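Local coordinates for protein homoserine kinase (Cytophaga hutchinsonii, PDB 4P52) that probably catalyses the ATP-dependent phosphorylation of L-homoserine to O-phospho-L-homoserine, a step towards threonine, as a member of the GHMP kinase family, at residues Val56-Ser61 with Gln102-Glu107; Val29-Thr34 with Thr125-Tyr130; Lys84-Ile89 with Glu151-Ala156; Leu92-Thr97 with Leu146-Glu151. All blocks are in the same frame, centred on the assembly; numbering follows the deposited sequence.

Contact 1 (Val56-Ser61 with Gln102-Glu107); sequences VLLRLS and QGIEIE
Arg59 and Glu107 form a salt bridge across the face of the sheet that also carries Leu57, Ser61 and Glu105. The Arg59 chain runs extended from CG, bringing NE to Glu107 OE2 at 3.0 Å. That oxygen lies in the guanidinium plane, but NE meets it from above the carboxylate, whose plane is turned 52° from the guanidinium; a weak bond from NH2 joins the same oxygen. Leu57, with CG swung trans to its own nitrogen (chi1 -175°), lies beside Glu107 and lays CD2 over one guanidinium face, 3.7 Å from Glu107 OE1, so an apolar branch flanks the ion pair. Glu105 brings OE1 to Arg59 CD, while its OE2 salt-bridges to Arg67, which also bonds Ser61 OG. The other face is aliphatic and mostly buried, Leu60 being partly exposed at its end: Leu58 CD2 packs 3.6 Å from Ile106 CG1, and Leu60 CD2 lies 3.8 Å from Ile104 CD1. Leu57-Glu107 and Arg59-Glu105 are antiparallel hydrogen-bonded pairs. At the end, Gly103 O accepts both Ser61 N at 2.9 Å and Gln102 NE2 at 2.8 Å, the bent Gln102 chain turning its amide back onto its own strand. Val56 and Leu58 continue the sheet to strand 26-36, Ile104 bonds strand 66-72 beyond, and the aliphatic face is covered by helices 86-98 and 120-135.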
loop_
_atom_site.group_PDB
_atom_site.type_symbol
_atom_site.label_atom_id
_atom_site.label_comp_id
_atom_site.label_asym_id
_atom_site.label_seq_id
_atom_site.Cartn_x
_atom_site.Cartn_y
_atom_site.Cartn_z
ATOM N N VAL A 56 -30.048 -14.886 8.008
ATOM C CA VAL A 56 -30.056 -16.075 8.850
ATOM C C VAL A 56 -31.040 -15.898 9.990
ATOM O O VAL A 56 -31.038 -14.868 10.656
ATOM C CB VAL A 56 -28.657 -16.386 9.402
ATOM C CG1 VAL A 56 -28.684 -17.549 10.384
ATOM C CG2 VAL A 56 -27.736 -16.746 8.248
ATOM N N LEU A 57 -31.898 -16.896 10.188
ATOM C CA LEU A 57 -32.811 -16.909 11.317
ATOM C C LEU A 57 -32.385 -18.034 12.256
ATOM O O LEU A 57 -32.146 -19.148 11.793
ATOM C CB LEU A 57 -34.249 -17.105 10.831
ATOM C CG LEU A 57 -35.362 -17.015 11.899
ATOM C CD1 LEU A 57 -36.684 -16.480 11.339
ATOM C CD2 LEU A 57 -35.570 -18.372 12.547
ATOM N N LEU A 58 -32.265 -17.755 13.552
ATOM C CA LEU A 58 -31.919 -18.779 14.530
ATOM C C LEU A 58 -33.034 -18.873 15.532
ATOM O O LEU A 58 -33.517 -17.829 15.957
ATOM C CB LEU A 58 -30.660 -18.395 15.291
ATOM C CG LEU A 58 -29.384 -18.125 14.500
ATOM C CD1 LEU A 58 -28.242 -18.087 15.489
ATOM C CD2 LEU A 58 -29.117 -19.186 13.447
ATOM N N ARG A 59 -33.440 -20.084 15.920
ATOM C CA ARG A 59 -34.348 -20.250 17.060
ATOM C C ARG A 59 -33.694 -21.123 18.104
ATOM O O ARG A 59 -32.913 -22.014 17.774
ATOM C CB ARG A 59 -35.686 -20.908 16.687
ATOM C CG ARG A 59 -36.225 -20.565 15.325
ATOM C CD ARG A 59 -37.513 -21.321 15.001
ATOM N NE ARG A 59 -38.112 -20.770 13.771
ATOM C CZ ARG A 59 -38.848 -19.637 13.702
ATOM N NH1 ARG A 59 -39.126 -18.885 14.783
ATOM N NH2 ARG A 59 -39.331 -19.240 12.527
ATOM N N LEU A 60 -34.044 -20.889 19.361
ATOM C CA LEU A 60 -33.597 -21.737 20.443
ATOM C C LEU A 60 -34.377 -23.049 20.418
ATOM O O LEU A 60 -35.581 -23.050 20.160
ATOM C CB LEU A 60 -33.815 -21.038 21.783
ATOM C CG LEU A 60 -33.036 -19.741 21.928
ATOM C CD1 LEU A 60 -33.444 -19.074 23.233
ATOM C CD2 LEU A 60 -31.530 -19.985 21.848
ATOM N N SER A 61 -33.698 -24.159 20.690
ATOM C CA SER A 61 -34.349 -25.455 20.730
ATOM C C SER A 61 -34.009 -26.202 22.018
ATOM O O SER A 61 -32.862 -26.166 22.494
ATOM C CB SER A 61 -33.967 -26.269 19.492
ATOM O OG SER A 61 -34.719 -27.469 19.405
ATOM N N GLN A 102 -26.643 -25.581 24.109
ATOM C CA GLN A 102 -27.888 -24.981 23.670
ATOM C C GLN A 102 -28.234 -25.495 22.277
ATOM O O GLN A 102 -27.385 -25.463 21.386
ATOM C CB GLN A 102 -27.769 -23.450 23.689
ATOM C CG GLN A 102 -28.930 -22.731 23.033
ATOM C CD GLN A 102 -30.217 -22.898 23.797
ATOM O OE1 GLN A 102 -30.306 -22.484 24.938
ATOM N NE2 GLN A 102 -31.224 -23.495 23.171
ATOM N N GLY A 103 -29.463 -25.986 22.106
ATOM C CA GLY A 103 -29.975 -26.367 20.793
ATOM C C GLY A 103 -30.289 -25.139 19.947
ATOM O O GLY A 103 -30.816 -24.137 20.459
ATOM N N ILE A 104 -29.955 -25.207 18.659
ATOM C CA ILE A 104 -30.178 -24.114 17.742
ATOM C C ILE A 104 -30.687 -24.666 16.424
ATOM O O ILE A 104 -30.070 -25.579 15.866
ATOM C CB ILE A 104 -28.864 -23.357 17.434
ATOM C CG1 ILE A 104 -28.311 -22.628 18.659
ATOM C CG2 ILE A 104 -29.057 -22.377 16.298
ATOM C CD1 ILE A 104 -29.206 -21.551 19.248
ATOM N N GLU A 105 -31.799 -24.120 15.926
ATOM C CA GLU A 105 -32.230 -24.376 14.551
ATOM C C GLU A 105 -31.910 -23.179 13.697
ATOM O O GLU A 105 -32.106 -22.037 14.122
ATOM C CB GLU A 105 -33.718 -24.623 14.472
ATOM C CG GLU A 105 -34.198 -25.831 15.249
ATOM C CD GLU A 105 -35.718 -25.959 15.259
ATOM O OE1 GLU A 105 -36.429 -24.946 15.010
ATOM O OE2 GLU A 105 -36.207 -27.083 15.523
ATOM N N ILE A 106 -31.448 -23.439 12.480
ATOM C CA ILE A 106 -31.062 -22.405 11.546
ATOM C C ILE A 106 -31.949 -22.486 10.331
ATOM O O ILE A 106 -32.108 -23.548 9.770
ATOM C CB ILE A 106 -29.597 -22.614 11.086
ATOM C CG1 ILE A 106 -28.657 -22.602 12.297
ATOM C CG2 ILE A 106 -29.185 -21.599 10.011
ATOM C CD1 ILE A 106 -27.333 -23.277 12.057
ATOM N N GLU A 107 -32.532 -21.366 9.929
ATOM C CA GLU A 107 -33.167 -21.229 8.633
ATOM C C GLU A 107 -32.306 -20.227 7.881
ATOM O O GLU A 107 -32.079 -19.121 8.357
ATOM C CB GLU A 107 -34.597 -20.713 8.768
ATOM C CG GLU A 107 -35.556 -21.701 9.414
ATOM C CD GLU A 107 -36.805 -21.060 10.030
ATOM O OE1 GLU A 107 -37.196 -19.952 9.594
ATOM O OE2 GLU A 107 -37.405 -21.661 10.964
#

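Contact 2 (Val29-Thr34 with Thr125-Tyr130); sequences VFAPAT and TVAGVY
Ala31 directs its methyl at helix 125-130 beside Ala127, the CB atoms 3.8 Å apart, where strand 29-34 and the helix come nearest. Small side chains let the backbones approach closely: the segment axes pass at 7.2 Å, and Ala31 CB also lies 3.8 Å from Ala127 N. This is the dense, buried part, held by van der Waals contact alone, with no hydrogen bond between the segments. Helix 120-135 begins in the glycine- and serine-rich sequence that in GHMP kinases generally wraps the ATP phosphates, so the contact seats the body of that helix against the central sheet of the N-terminal domain. Looser pairs flank the alanines. Val126 CG1 stays 4.2 Å from Ala31 CB and turns on to Cys168 and Leu169 of helix 162-170; the side chains of Val29 and Ala127 are loosely matched, 4.5 Å from CG1 to CB, although Val29 CB lies 3.9 Å from Ala127 O. At Tyr130 the contact is close again, but exposure grows, this residue being partly exposed where the others are buried. Its ring, trans to the backbone nitrogen (chi1 -164°), crosses Val29 at about a right angle, with Val29 CG1 3.7 Å from Tyr130 CD2. A tyrosine suits this end: its ring takes Val29 CG2 at the edge, in plane, and its side chain also touches Pro328.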
loop_
_atom_site.group_PDB
_atom_site.type_symbol
_atom_site.label_atom_id
_atom_site.label_comp_id
_atom_site.label_asym_id
_atom_site.label_seq_id
_atom_site.Cartn_x
_atom_site.Cartn_y
_atom_site.Cartn_z
ATOM N N VAL A 29 -30.893 -12.124 11.241
ATOM C CA VAL A 29 -29.850 -11.171 10.900
ATOM C C VAL A 29 -29.612 -11.132 9.407
ATOM O O VAL A 29 -29.654 -12.164 8.716
ATOM C CB VAL A 29 -28.519 -11.478 11.601
ATOM C CG1 VAL A 29 -27.444 -10.520 11.110
ATOM C CG2 VAL A 29 -28.654 -11.353 13.115
ATOM N N PHE A 30 -29.335 -9.944 8.904
ATOM C CA PHE A 30 -28.965 -9.789 7.523
ATOM C C PHE A 30 -27.489 -9.404 7.464
ATOM O O PHE A 30 -27.029 -8.602 8.255
ATOM C CB PHE A 30 -29.845 -8.719 6.880
ATOM C CG PHE A 30 -29.301 -8.157 5.607
ATOM C CD1 PHE A 30 -28.327 -7.139 5.628
ATOM C CD2 PHE A 30 -29.755 -8.631 4.374
ATOM C CE1 PHE A 30 -27.814 -6.601 4.445
ATOM C CE2 PHE A 30 -29.256 -8.094 3.185
ATOM C CZ PHE A 30 -28.288 -7.068 3.223
ATOM N N ALA A 31 -26.740 -9.967 6.522
ATOM C CA ALA A 31 -25.327 -9.611 6.393
ATOM C C ALA A 31 -25.049 -9.273 4.938
ATOM O O ALA A 31 -25.533 -9.968 4.055
ATOM C CB ALA A 31 -24.429 -10.712 6.895
ATOM N N PRO A 32 -24.274 -8.199 4.686
ATOM C CA PRO A 32 -24.147 -7.681 3.338
ATOM C C PRO A 32 -23.129 -8.359 2.423
ATOM O O PRO A 32 -22.100 -8.901 2.873
ATOM C CB PRO A 32 -23.759 -6.218 3.581
ATOM C CG PRO A 32 -22.944 -6.268 4.821
ATOM C CD PRO A 32 -23.521 -7.386 5.657
ATOM N N ALA A 33 -23.415 -8.317 1.131
ATOM C CA ALA A 33 -22.393 -8.565 0.104
ATOM C C ALA A 33 -21.162 -7.657 0.325
ATOM O O ALA A 33 -21.267 -6.539 0.865
ATOM C CB ALA A 33 -22.982 -8.318 -1.285
ATOM N N THR A 34 -20.000 -8.149 -0.075
ATOM C CA THR A 34 -18.778 -7.382 0.034
ATOM C C THR A 34 -18.063 -7.422 -1.290
ATOM O O THR A 34 -18.193 -8.392 -2.029
ATOM C CB THR A 34 -17.828 -7.973 1.089
ATOM O OG1 THR A 34 -17.763 -9.386 0.915
ATOM C CG2 THR A 34 -18.302 -7.665 2.496
ATOM N N THR A 125 -22.088 -16.805 6.808
ATOM C CA THR A 125 -21.317 -17.175 7.969
ATOM C C THR A 125 -21.340 -16.045 8.994
ATOM O O THR A 125 -21.535 -16.293 10.197
ATOM C CB THR A 125 -19.873 -17.455 7.551
ATOM O OG1 THR A 125 -19.869 -18.451 6.518
ATOM C CG2 THR A 125 -19.069 -17.943 8.720
ATOM N N VAL A 126 -21.150 -14.810 8.509
ATOM C CA VAL A 126 -21.155 -13.628 9.362
ATOM C C VAL A 126 -22.569 -13.455 9.956
ATOM O O VAL A 126 -22.713 -13.201 11.154
ATOM C CB VAL A 126 -20.697 -12.383 8.577
ATOM C CG1 VAL A 126 -21.048 -11.110 9.304
ATOM C CG2 VAL A 126 -19.205 -12.447 8.325
ATOM N N ALA A 127 -23.600 -13.630 9.131
ATOM C CA ALA A 127 -24.957 -13.614 9.620
ATOM C C ALA A 127 -25.194 -14.596 10.778
ATOM O O ALA A 127 -25.742 -14.198 11.822
ATOM C CB ALA A 127 -25.946 -13.843 8.498
ATOM N N GLY A 128 -24.740 -15.839 10.633
ATOM C CA GLY A 128 -24.910 -16.826 11.699
ATOM C C GLY A 128 -24.218 -16.464 13.003
ATOM O O GLY A 128 -24.791 -16.611 14.091
ATOM N N VAL A 129 -22.995 -15.960 12.904
ATOM C CA VAL A 129 -22.173 -15.716 14.089
ATOM C C VAL A 129 -22.667 -14.480 14.838
ATOM O O VAL A 129 -22.822 -14.488 16.067
ATOM C CB VAL A 129 -20.686 -15.566 13.713
ATOM C CG1 VAL A 129 -19.876 -15.205 14.931
ATOM C CG2 VAL A 129 -20.172 -16.876 13.150
ATOM N N TYR A 130 -22.955 -13.433 14.072
ATOM C CA TYR A 130 -23.569 -12.256 14.601
ATOM C C TYR A 130 -24.853 -12.629 15.288
ATOM O O TYR A 130 -25.087 -12.195 16.413
ATOM C CB TYR A 130 -23.882 -11.304 13.478
ATOM C CG TYR A 130 -24.168 -9.925 13.935
ATOM C CD1 TYR A 130 -23.121 -9.040 14.222
ATOM C CD2 TYR A 130 -25.485 -9.477 14.086
ATOM C CE1 TYR A 130 -23.373 -7.724 14.637
ATOM C CE2 TYR A 130 -25.754 -8.178 14.510
ATOM C CZ TYR A 130 -24.688 -7.308 14.785
ATOM O OH TYR A 130 -24.933 -6.024 15.192
#

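Contact 3 (Lys84-Ile89 with Glu151-Ala156); sequences KNTVSI and EGEFLA
Ile89 and Thr86, one turn apart on helix 86-98, press against Gly152, Leu155 and Ala156 of helix 146-157. From CB, which points toward the second helix, the Ile89 side chain forks. The CG2 branch, trans to the backbone nitrogen while CG1 sits opposite the carbonyl carbon (chi1 -69°), passes 4.1 Å from Gly152 CA and meets Leu155 CD1 at 3.8 Å. Along the other branch CG1 is a spacer, and CD1 at its tip reaches Ala156 CB at 4.0 Å. A branched residue thus touches three partners of one helix surface. Gly152 and Ala156, four positions apart, are small enough to keep that surface shallow, and the methyl of Ala156 sits 3.7 Å from Thr86 CB. Thr86 holds OG1 trans to its nitrogen (chi1 -167°), 3.5 Å from Gly152 O, but the hydrogen bond of this hydroxyl is with Thr125 OG1 on helix 120-135. Glu153 OE2 comes near it as well and is bonded to Ser121 OG. Just before the helix, Asn85 is the N-cap: its OD1 accepts Val87 N at 2.9 Å, satisfying an amide that lacks a helical partner, and its ND2 is bound to Pro79 O. Such packing of two helices over small residues is consistent with the N-terminal domain of GHMP kinases, where the helix after the glycine-rich loop probably lies beside the phosphate site.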
loop_
_atom_site.group_PDB
_atom_site.type_symbol
_atom_site.label_atom_id
_atom_site.label_comp_id
_atom_site.label_asym_id
_atom_site.label_seq_id
_atom_site.Cartn_x
_atom_site.Cartn_y
_atom_site.Cartn_z
ATOM N N LYS A 84 -21.090 -30.065 7.679
ATOM C CA LYS A 84 -20.602 -29.685 6.357
ATOM C C LYS A 84 -20.961 -28.253 5.961
ATOM O O LYS A 84 -20.452 -27.763 4.957
ATOM C CB LYS A 84 -21.135 -30.637 5.285
ATOM C CG LYS A 84 -20.404 -31.972 5.197
ATOM C CD LYS A 84 -20.999 -32.855 4.112
ATOM C CE LYS A 84 -20.374 -34.233 4.136
ATOM N NZ LYS A 84 -21.454 -35.250 4.006
ATOM N N ASN A 85 -21.841 -27.596 6.723
ATOM C CA ASN A 85 -22.318 -26.259 6.362
ATOM C C ASN A 85 -21.627 -25.150 7.139
ATOM O O ASN A 85 -21.456 -25.229 8.366
ATOM C CB ASN A 85 -23.841 -26.135 6.502
ATOM C CG ASN A 85 -24.380 -24.824 5.924
ATOM O OD1 ASN A 85 -23.967 -23.737 6.329
ATOM N ND2 ASN A 85 -25.315 -24.925 4.982
ATOM N N THR A 86 -21.260 -24.108 6.412
ATOM C CA THR A 86 -20.444 -23.052 6.971
ATOM C C THR A 86 -21.073 -22.366 8.200
ATOM O O THR A 86 -20.390 -22.101 9.191
ATOM C CB THR A 86 -20.002 -22.038 5.882
ATOM O OG1 THR A 86 -18.983 -21.212 6.421
ATOM C CG2 THR A 86 -21.149 -21.154 5.399
ATOM N N VAL A 87 -22.379 -22.134 8.146
ATOM C CA VAL A 87 -23.093 -21.417 9.186
ATOM C C VAL A 87 -23.190 -22.252 10.463
ATOM O O VAL A 87 -22.907 -21.765 11.553
ATOM C CB VAL A 87 -24.500 -21.040 8.704
ATOM C CG1 VAL A 87 -25.269 -20.319 9.798
ATOM C CG2 VAL A 87 -24.426 -20.189 7.449
ATOM N N SER A 88 -23.579 -23.512 10.328
ATOM C CA SER A 88 -23.680 -24.394 11.480
ATOM C C SER A 88 -22.320 -24.704 12.127
ATOM O O SER A 88 -22.227 -24.807 13.360
ATOM C CB SER A 88 -24.466 -25.664 11.133
ATOM O OG SER A 88 -24.138 -26.130 9.840
ATOM N N ILE A 89 -21.267 -24.817 11.308
ATOM C CA ILE A 89 -19.916 -25.073 11.835
ATOM C C ILE A 89 -19.498 -23.893 12.699
ATOM O O ILE A 89 -19.063 -24.075 13.830
ATOM C CB ILE A 89 -18.870 -25.363 10.719
ATOM C CG1 ILE A 89 -19.153 -26.717 10.047
ATOM C CG2 ILE A 89 -17.434 -25.337 11.270
ATOM C CD1 ILE A 89 -18.475 -26.888 8.692
ATOM N N GLU A 151 -12.833 -19.573 10.920
ATOM C CA GLU A 151 -12.743 -21.044 11.087
ATOM C C GLU A 151 -13.916 -21.763 10.394
ATOM O O GLU A 151 -13.742 -22.817 9.762
ATOM C CB GLU A 151 -12.736 -21.448 12.560
ATOM C CG GLU A 151 -11.454 -21.189 13.343
ATOM C CD GLU A 151 -11.665 -21.214 14.874
ATOM O OE1 GLU A 151 -12.659 -21.807 15.373
ATOM O OE2 GLU A 151 -10.829 -20.625 15.602
ATOM N N GLY A 152 -15.110 -21.182 10.512
ATOM C CA GLY A 152 -16.287 -21.679 9.818
ATOM C C GLY A 152 -16.058 -21.829 8.329
ATOM O O GLY A 152 -16.204 -22.929 7.784
ATOM N N GLU A 153 -15.698 -20.725 7.682
ATOM C CA GLU A 153 -15.341 -20.692 6.257
ATOM C C GLU A 153 -14.249 -21.700 5.873
ATOM O O GLU A 153 -14.345 -22.380 4.846
ATOM C CB GLU A 153 -14.811 -19.311 5.915
ATOM C CG GLU A 153 -15.865 -18.262 5.695
ATOM C CD GLU A 153 -16.197 -18.130 4.231
ATOM O OE1 GLU A 153 -15.458 -17.401 3.510
ATOM O OE2 GLU A 153 -17.191 -18.772 3.819
ATOM N N PHE A 154 -13.201 -21.754 6.692
ATOM C CA PHE A 154 -12.069 -22.617 6.453
ATOM C C PHE A 154 -12.502 -24.082 6.479
ATOM O O PHE A 154 -12.299 -24.798 5.501
ATOM C CB PHE A 154 -10.940 -22.327 7.456
ATOM C CG PHE A 154 -9.682 -23.120 7.209
ATOM C CD1 PHE A 154 -8.830 -22.800 6.143
ATOM C CD2 PHE A 154 -9.343 -24.203 8.044
ATOM C CE1 PHE A 154 -7.672 -23.544 5.914
ATOM C CE2 PHE A 154 -8.183 -24.945 7.822
ATOM C CZ PHE A 154 -7.348 -24.614 6.754
ATOM N N LEU A 155 -13.122 -24.516 7.574
ATOM C CA LEU A 155 -13.581 -25.907 7.691
ATOM C C LEU A 155 -14.606 -26.334 6.625
ATOM O O LEU A 155 -14.618 -27.480 6.231
ATOM C CB LEU A 155 -14.107 -26.208 9.098
ATOM C CG LEU A 155 -13.060 -26.222 10.214
ATOM C CD1 LEU A 155 -13.705 -26.055 11.584
ATOM C CD2 LEU A 155 -12.226 -27.498 10.161
ATOM N N ALA A 156 -15.449 -25.425 6.152
ATOM C CA ALA A 156 -16.458 -25.774 5.146
ATOM C C ALA A 156 -15.958 -25.729 3.701
ATOM O O ALA A 156 -16.089 -26.700 2.975
ATOM C CB ALA A 156 -17.691 -24.903 5.302
#

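Contact 4 (Leu92-Thr97 with Leu146-Glu151); sequences LRYLET and LPFAME
Within the helical side of the GHMP kinase N-terminal domain, helices 86-98 and 146-157 meet through a T-shaped aromatic pair, Tyr94 against Phe148, the two segment axes passing at 9.9 Å. The edge of the Tyr94 ring is turned to the face of Phe148, with centroids 5.9 Å apart and planes at 76°; the nearest ring atoms, Tyr94 CD2 and Phe148 CD2, are separated by 4.3 Å. Tyr94 CA lies over a face of the Phe148 ring too, offset toward its rim. Phenylalanine fits this place because its flat apolar ring lies between the helices, with Tyr94 at its face and Thr97 at its edge, and it also touches Met140. Tyrosine adds a hydroxyl that goes elsewhere, to Asn133 OD1. Thr97 and Phe148 reach toward each other from opposite directions: Thr97 OG1 is 3.3 Å from Phe148 CE1, with CB and CG2 a little farther from the ring. Donating to Arg93 O at 3.1 Å satisfies Thr97 OG1 within its own helix, while Thr97 N reaches the same oxygen from the other face of the carbonyl plane. Arg93 curls back at chi2 (-59°) and chi3, bringing one face of its guanidinium to Glu151 OE1, 3.1 Å from NH1. Because the oxygen lies well out of the guanidinium plane, no N-H points at it and the attraction is one of charges; the two planes are 19° apart. An edge-to-face aromatic pair with a flanking salt bridge thus joins two helices of the GHMP kinase fold.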
loop_
_atom_site.group_PDB
_atom_site.type_symbol
_atom_site.label_atom_id
_atom_site.label_comp_id
_atom_site.label_asym_id
_atom_site.label_seq_id
_atom_site.Cartn_x
_atom_site.Cartn_y
_atom_site.Cartn_z
ATOM N N LEU A 92 -21.599 -23.730 15.936
ATOM C CA LEU A 92 -21.204 -24.826 16.814
ATOM C C LEU A 92 -19.898 -24.512 17.542
ATOM O O LEU A 92 -19.782 -24.778 18.750
ATOM C CB LEU A 92 -21.125 -26.149 16.054
ATOM C CG LEU A 92 -20.953 -27.439 16.885
ATOM C CD1 LEU A 92 -21.973 -27.631 18.020
ATOM C CD2 LEU A 92 -20.913 -28.646 15.945
ATOM N N ARG A 93 -18.938 -23.919 16.819
ATOM C CA ARG A 93 -17.634 -23.580 17.390
ATOM C C ARG A 93 -17.776 -22.487 18.407
ATOM O O ARG A 93 -17.106 -22.512 19.442
ATOM C CB ARG A 93 -16.613 -23.172 16.327
ATOM C CG ARG A 93 -16.185 -24.290 15.372
ATOM C CD ARG A 93 -15.541 -25.504 16.055
ATOM N NE ARG A 93 -14.277 -25.189 16.731
ATOM C CZ ARG A 93 -13.134 -24.884 16.113
ATOM N NH1 ARG A 93 -13.068 -24.827 14.785
ATOM N NH2 ARG A 93 -12.049 -24.620 16.830
ATOM N N TYR A 94 -18.663 -21.541 18.135
ATOM C CA TYR A 94 -18.869 -20.441 19.047
ATOM C C TYR A 94 -19.390 -21.009 20.368
ATOM O O TYR A 94 -18.796 -20.774 21.430
ATOM C CB TYR A 94 -19.814 -19.416 18.415
ATOM C CG TYR A 94 -20.343 -18.326 19.333
ATOM C CD1 TYR A 94 -21.464 -18.548 20.123
ATOM C CD2 TYR A 94 -19.755 -17.058 19.369
ATOM C CE1 TYR A 94 -21.973 -17.553 20.942
ATOM C CE2 TYR A 94 -20.257 -16.057 20.205
ATOM C CZ TYR A 94 -21.371 -16.312 20.987
ATOM O OH TYR A 94 -21.903 -15.342 21.819
ATOM N N LEU A 95 -20.468 -21.790 20.290
ATOM C CA LEU A 95 -21.041 -22.452 21.460
ATOM C C LEU A 95 -20.000 -23.280 22.201
ATOM O O LEU A 95 -19.918 -23.213 23.421
ATOM C CB LEU A 95 -22.242 -23.323 21.075
ATOM C CG LEU A 95 -23.419 -22.588 20.419
ATOM C CD1 LEU A 95 -24.462 -23.566 19.901
ATOM C CD2 LEU A 95 -24.055 -21.563 21.352
ATOM N N GLU A 96 -19.190 -24.043 21.475
ATOM C CA GLU A 96 -18.161 -24.836 22.148
ATOM C C GLU A 96 -17.146 -23.982 22.895
ATOM O O GLU A 96 -16.903 -24.221 24.069
ATOM C CB GLU A 96 -17.491 -25.818 21.209
ATOM C CG GLU A 96 -18.380 -27.014 20.928
ATOM C CD GLU A 96 -17.963 -27.800 19.701
ATOM O OE1 GLU A 96 -17.150 -27.298 18.870
ATOM O OE2 GLU A 96 -18.469 -28.936 19.567
ATOM N N THR A 97 -16.591 -22.970 22.235
ATOM C CA THR A 97 -15.666 -22.048 22.894
ATOM C C THR A 97 -16.170 -21.491 24.233
ATOM O O THR A 97 -15.413 -21.427 25.199
ATOM C CB THR A 97 -15.294 -20.898 21.962
ATOM O OG1 THR A 97 -14.552 -21.442 20.871
ATOM C CG2 THR A 97 -14.429 -19.850 22.674
ATOM N N LEU A 146 -14.811 -12.398 14.563
ATOM C CA LEU A 146 -14.118 -12.656 13.299
ATOM C C LEU A 146 -13.476 -14.067 13.182
ATOM O O LEU A 146 -13.701 -14.761 12.179
ATOM C CB LEU A 146 -13.117 -11.545 12.975
ATOM C CG LEU A 146 -12.403 -11.710 11.633
ATOM C CD1 LEU A 146 -13.372 -11.810 10.467
ATOM C CD2 LEU A 146 -11.470 -10.536 11.416
ATOM N N PRO A 147 -12.704 -14.505 14.207
ATOM C CA PRO A 147 -12.056 -15.824 14.080
ATOM C C PRO A 147 -13.051 -16.973 13.869
ATOM O O PRO A 147 -12.780 -17.899 13.078
ATOM C CB PRO A 147 -11.313 -16.002 15.413
ATOM C CG PRO A 147 -11.201 -14.635 15.997
ATOM C CD PRO A 147 -12.390 -13.856 15.495
ATOM N N PHE A 148 -14.193 -16.917 14.554
ATOM C CA PHE A 148 -15.201 -17.943 14.379
ATOM C C PHE A 148 -15.746 -17.968 12.967
ATOM O O PHE A 148 -15.977 -19.034 12.401
ATOM C CB PHE A 148 -16.313 -17.766 15.389
ATOM C CG PHE A 148 -15.839 -17.855 16.795
ATOM C CD1 PHE A 148 -15.352 -19.049 17.292
ATOM C CD2 PHE A 148 -15.853 -16.742 17.614
ATOM C CE1 PHE A 148 -14.895 -19.139 18.590
ATOM C CE2 PHE A 148 -15.406 -16.820 18.920
ATOM C CZ PHE A 148 -14.921 -18.020 19.409
ATOM N N ALA A 149 -15.936 -16.789 12.390
ATOM C CA ALA A 149 -16.428 -16.714 11.028
ATOM C C ALA A 149 -15.355 -17.244 10.072
ATOM O O ALA A 149 -15.677 -17.945 9.118
ATOM C CB ALA A 149 -16.851 -15.295 10.687
HETATM N N MSE A 150 -14.085 -16.939 10.367
HETATM C CA MSE A 150 -12.935 -17.473 9.621
HETATM C C MSE A 150 -12.837 -18.995 9.709
HETATM O O MSE A 150 -12.739 -19.651 8.676
HETATM C CB MSE A 150 -11.616 -16.830 10.083
HETATM C CG MSE A 150 -11.406 -15.336 9.817
HETATM SE SE MSE A 150 -11.466 -14.891 7.883
HETATM C CE MSE A 150 -9.681 -15.517 7.294
ATOM N N GLU A 151 -12.833 -19.573 10.920
ATOM C CA GLU A 151 -12.743 -21.044 11.087
ATOM C C GLU A 151 -13.916 -21.763 10.394
ATOM O O GLU A 151 -13.742 -22.817 9.762
ATOM C CB GLU A 151 -12.736 -21.448 12.560
ATOM C CG GLU A 151 -11.454 -21.189 13.343
ATOM C CD GLU A 151 -11.665 -21.214 14.874
ATOM O OE1 GLU A 151 -12.659 -21.807 15.373
ATOM O OE2 GLU A 151 -10.829 -20.625 15.602
#

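Overall arrangement
Along the chain the first segments come in the order contact 2, 1, 3, 4, and all four contacts probably belong to the N-terminal domain of the GHMP fold. Contacts 1 and 2, centres about 15 Å apart, share one mixed sheet through the neighbouring strands 52-61 and 26-36; contact 1 is nested inside the loop closed by contact 2. Contacts 3 and 4, about 9 Å apart, are successive stretches of one interface between helices 86-98 and 146-157, with Glu151 in common. Helix 120-135 ties the groups together: Thr125 meets both Thr86 and Ala149, and Val56 packs on Ala127. Sheet and helices thus form one continuous body around the helix that follows the probable phosphate-binding loop.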